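Local atomic coordinates of hypothetic aldehyde deformylating oxygenase (Sulfolobus tokodaii, PDB entry 5V4T), a protein that binds iron through a ferritin-like bundle of helices, probably works as an oxidoreductase and has aldehyde deformylating oxygenase activity. Residues A[54-59]-A[146-151]; A[41-44]-A[49-52]. All coordinates share one frame; numbering follows the deposited sequence.

Contact 1 (A[54-59]-A[146-151]). With FE (Fe (III) ion), chain C.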
# COMPACT_ATOMS: atom_id res chain seq x y z
N VAL A 54 6.78 11.58 3.39
CA VAL A 54 7.94 10.79 3.02
C VAL A 54 8.63 10.21 4.25
O VAL A 54 9.05 9.05 4.24
CB VAL A 54 8.94 11.70 2.24
CG1 VAL A 54 10.37 11.13 2.26
CG2 VAL A 54 8.43 11.90 0.85
N ILE A 55 8.75 10.98 5.31
CA ILE A 55 9.32 10.44 6.57
C ILE A 55 8.48 9.27 7.09
O ILE A 55 9.03 8.26 7.50
CB ILE A 55 9.47 11.54 7.61
CG1 ILE A 55 10.67 12.41 7.16
CG2 ILE A 55 9.70 10.98 8.99
CD1 ILE A 55 10.56 13.78 7.72
N GLU A 56 7.15 9.41 7.02
CA GLU A 56 6.26 8.36 7.48
C GLU A 56 6.40 7.11 6.64
O GLU A 56 6.40 6.01 7.16
CB GLU A 56 4.80 8.80 7.57
CG GLU A 56 4.58 9.74 8.72
CD GLU A 56 3.28 10.44 8.77
OE1 GLU A 56 2.60 10.58 7.73
OE2 GLU A 56 3.01 10.99 9.88
N GLU A 57 6.58 7.25 5.33
CA GLU A 57 6.78 6.07 4.51
C GLU A 57 8.10 5.34 4.88
O GLU A 57 8.15 4.11 4.87
CB GLU A 57 6.79 6.41 3.05
CG GLU A 57 5.55 7.08 2.50
CD GLU A 57 4.30 6.19 2.51
OE1 GLU A 57 4.49 4.99 2.44
OE2 GLU A 57 3.18 6.73 2.48
N ILE A 58 9.15 6.08 5.17
CA ILE A 58 10.36 5.49 5.66
C ILE A 58 10.14 4.80 6.97
O ILE A 58 10.63 3.71 7.18
CB ILE A 58 11.49 6.52 5.83
CG1 ILE A 58 11.78 7.05 4.47
CG2 ILE A 58 12.69 5.87 6.43
CD1 ILE A 58 12.67 8.28 4.46
N GLU A 59 9.45 5.43 7.88
CA GLU A 59 9.09 4.74 9.12
C GLU A 59 8.34 3.43 8.94
O GLU A 59 8.58 2.42 9.68
CB GLU A 59 8.25 5.70 9.97
CG GLU A 59 9.04 6.83 10.53
CD GLU A 59 8.25 7.75 11.36
OE1 GLU A 59 7.04 8.02 11.08
OE2 GLU A 59 8.82 8.17 12.39
N ALA A 146 -4.58 7.17 6.54
CA ALA A 146 -5.73 8.03 6.44
C ALA A 146 -5.35 9.47 6.15
O ALA A 146 -5.96 10.13 5.30
CB ALA A 146 -6.61 7.94 7.68
N ARG A 147 -4.30 9.95 6.78
CA ARG A 147 -3.80 11.29 6.48
C ARG A 147 -3.13 11.37 5.15
O ARG A 147 -3.24 12.38 4.44
CB ARG A 147 -2.85 11.74 7.57
CG ARG A 147 -3.44 12.06 8.92
CD ARG A 147 -2.39 12.78 9.81
NE ARG A 147 -1.11 12.06 9.97
CZ ARG A 147 -0.84 11.11 10.87
NH1 ARG A 147 -1.75 10.68 11.71
NH2 ARG A 147 0.34 10.54 10.90
N HIS A 148 -2.46 10.30 4.74
CA HIS A 148 -1.84 10.25 3.42
C HIS A 148 -2.89 10.41 2.31
O HIS A 148 -2.73 11.16 1.37
CB HIS A 148 -1.03 9.00 3.19
CG HIS A 148 0.19 8.90 4.08
ND1 HIS A 148 1.11 7.89 4.00
CD2 HIS A 148 0.57 9.69 5.12
CE1 HIS A 148 2.05 8.08 4.91
NE2 HIS A 148 1.74 9.16 5.61
N VAL A 149 -3.97 9.67 2.43
CA VAL A 149 -5.02 9.77 1.45
C VAL A 149 -5.68 11.14 1.40
O VAL A 149 -5.88 11.68 0.31
CB VAL A 149 -6.06 8.64 1.74
CG1 VAL A 149 -7.29 8.85 0.85
CG2 VAL A 149 -5.44 7.30 1.47
N SER A 150 -5.93 11.74 2.56
CA SER A 150 -6.48 13.12 2.68
C SER A 150 -5.55 14.10 2.04
O SER A 150 -5.97 14.97 1.26
CB SER A 150 -6.68 13.56 4.14
OG SER A 150 -7.62 12.73 4.69
N PHE A 151 -4.25 13.91 2.28
CA PHE A 151 -3.27 14.77 1.63
C PHE A 151 -3.32 14.64 0.12
O PHE A 151 -3.30 15.65 -0.60
CB PHE A 151 -1.87 14.47 2.15
CG PHE A 151 -0.79 15.26 1.48
CD1 PHE A 151 -0.77 16.64 1.54
CD2 PHE A 151 0.22 14.62 0.85
CE1 PHE A 151 0.25 17.35 0.85
CE2 PHE A 151 1.20 15.30 0.14
CZ PHE A 151 1.19 16.66 0.16
FE FE C . 1.31 6.05 2.77
O HOH W 1 1.78 4.25 1.86

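Contact 2 (A[41-44]-A[49-52])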
# COMPACT_ATOMS: atom_id res chain seq x y z
N GLU A 41 12.79 14.89 -3.87
CA GLU A 41 12.73 16.06 -4.74
C GLU A 41 11.38 16.71 -4.83
O GLU A 41 11.25 17.92 -4.62
CB GLU A 41 13.26 15.73 -6.13
CG GLU A 41 14.72 15.36 -6.13
CD GLU A 41 15.20 14.87 -7.51
OE1 GLU A 41 14.34 14.61 -8.41
OE2 GLU A 41 16.44 14.75 -7.69
N LYS A 42 10.36 15.92 -5.10
CA LYS A 42 9.04 16.41 -5.14
C LYS A 42 8.54 16.91 -3.81
O LYS A 42 7.90 17.95 -3.72
CB LYS A 42 8.08 15.38 -5.74
CG LYS A 42 8.45 14.92 -7.13
CD LYS A 42 8.75 16.00 -8.08
CE LYS A 42 8.90 15.37 -9.44
NZ LYS A 42 9.09 16.46 -10.42
N ALA A 43 8.89 16.23 -2.72
CA ALA A 43 8.45 16.70 -1.42
C ALA A 43 9.06 18.06 -1.03
O ALA A 43 8.43 18.88 -0.37
CB ALA A 43 8.71 15.66 -0.37
N LYS A 44 10.30 18.32 -1.44
CA LYS A 44 10.94 19.58 -1.20
C LYS A 44 10.33 20.73 -2.00
O LYS A 44 10.39 21.89 -1.57
CB LYS A 44 12.45 19.46 -1.44
CG LYS A 44 13.11 18.72 -0.31
CD LYS A 44 14.63 18.90 -0.28
CE LYS A 44 15.24 18.50 -1.56
NZ LYS A 44 16.71 18.58 -1.56
N TYR A 49 2.74 19.03 4.12
CA TYR A 49 2.71 17.68 4.68
C TYR A 49 3.56 16.68 3.85
O TYR A 49 3.86 15.58 4.36
CB TYR A 49 1.26 17.17 4.68
CG TYR A 49 1.07 15.89 5.48
CD1 TYR A 49 1.07 15.94 6.88
CD2 TYR A 49 1.02 14.64 4.88
CE1 TYR A 49 0.95 14.78 7.62
CE2 TYR A 49 0.89 13.49 5.65
CZ TYR A 49 0.88 13.57 7.00
OH TYR A 49 0.75 12.43 7.76
N SER A 50 3.91 17.00 2.59
CA SER A 50 4.62 16.04 1.76
C SER A 50 5.93 15.54 2.41
O SER A 50 6.31 14.38 2.31
CB SER A 50 4.94 16.65 0.38
OG SER A 50 5.79 17.73 0.56
N LEU A 51 6.60 16.42 3.15
CA LEU A 51 7.83 16.02 3.81
C LEU A 51 7.55 15.04 4.99
O LEU A 51 8.30 14.10 5.15
CB LEU A 51 8.52 17.31 4.35
CG LEU A 51 8.95 18.33 3.26
CD1 LEU A 51 9.07 19.71 3.86
CD2 LEU A 51 10.20 17.92 2.62
N GLN A 52 6.49 15.28 5.74
CA GLN A 52 6.05 14.36 6.78
C GLN A 52 5.64 13.04 6.14
O GLN A 52 5.95 11.97 6.65
CB GLN A 52 4.96 14.97 7.61
CG GLN A 52 4.53 14.02 8.70
CD GLN A 52 3.90 14.68 9.86
OE1 GLN A 52 4.07 15.86 10.11
NE2 GLN A 52 3.11 13.90 10.59

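Contact 1 (A[54-59]-A[146-151])
Glu-57 and His-148 meet at an iron(III) ion between helix 49-67 and helix 132-155 of a ferritin-like bundle; segments 54-59 and 146-151 run roughly antiparallel, at 147°. The axes of these segments stay 11.6 Å apart, leaving room for metal and polar side chains. Glu-57 OE2 binds the iron at 2.0 Å and His-148 ND1 at 2.2 Å; Glu-111, Glu-145 and a water are further ligands. A turn about CB-CG (chi2 -67°) folds the Glu-57 chain and brings its carboxylate to the metal, and the other oxygen, OE1, accepts a hydrogen bond from the iron-bound water.

At the far edge of the imidazole, His-148 NE2 donates to Glu-56 OE1 at 2.7 Å, in the ring plane, meeting the carboxylate on its anti side and somewhat out of its plane. Arg-147 NH2 reaches Glu-56 OE2 from above the carboxylate plane, in a 2.9 Å salt bridge, and also pairs with Asp-144. Gln-52 donates to the same OE2. Glu-56 is thus a second-shell residue: its bond to NE2, with the iron at ND1, holds the ring's rotation, and its negative charge probably makes the imidazole a stronger electron donor to the metal.

Contact 2 (A[41-44]-A[49-52])
Ser-50 and Leu-51 approach Ala-43 with differently built side chains, one polar and one branched, and both end on the same backbone carbonyl. Ser-50 points its CB at helix 34-46, and its CA lies 5.0 Å from that of Ala-43, a very close backbone approach. With chi1 at 63°, OG sits between the backbone N and the carbonyl carbon of its own residue, and from there it donates to Ala-43 O at 3.0 Å. The hydroxyl lies in the carbonyl plane, on a lone pair, with a C=O...OG angle of 111°. The methyl of Ala-43 faces helix 49-67 in turn, packing 3.7 Å from Ser-50 OG and also close to the Ser-50 carbonyl oxygen.

The two segments belong to helices consecutive in the chain, 34-46 and 49-67, joined by a short turn, and the contact bridges that connection. Small residues at the interface, alanine against serine, let the backbones come this near.

Leu-51 works beside the serine. Its CD2 sits over the face of the Ala-43 carbonyl, 3.6 Å from O, while Ser-50 OG takes the same oxygen in the plane; CD2 also reaches the Ala-43 methyl, CB, at 4.0 Å. On the outer side Lys-44 points its CB away from helix 49-67, and of its side chain only CG comes near Leu-51 CD2, loosely, at 4.2 Å.

Helix 49-67 serves both contacts: its residues 50 and 51 pack on helix 34-46 in contact 2, and its residues 56 and 57 face helix 132-155 in contact 1. Both are partly buried, but contact 1 lies about 11 Å from the chain centre and contact 2 about 18 Å, measured between centres. The inner one is built from charged groups and a metal between well-separated helices; the outer one joins helices consecutive in the chain through alanine, serine and leucine, with one neutral hydrogen bond. Tyr-49 connects them, its OH near Arg-147 NE (2.9 Å) as a probable hydrogen bond, while Phe-151 packs against Tyr-49 and Ser-50.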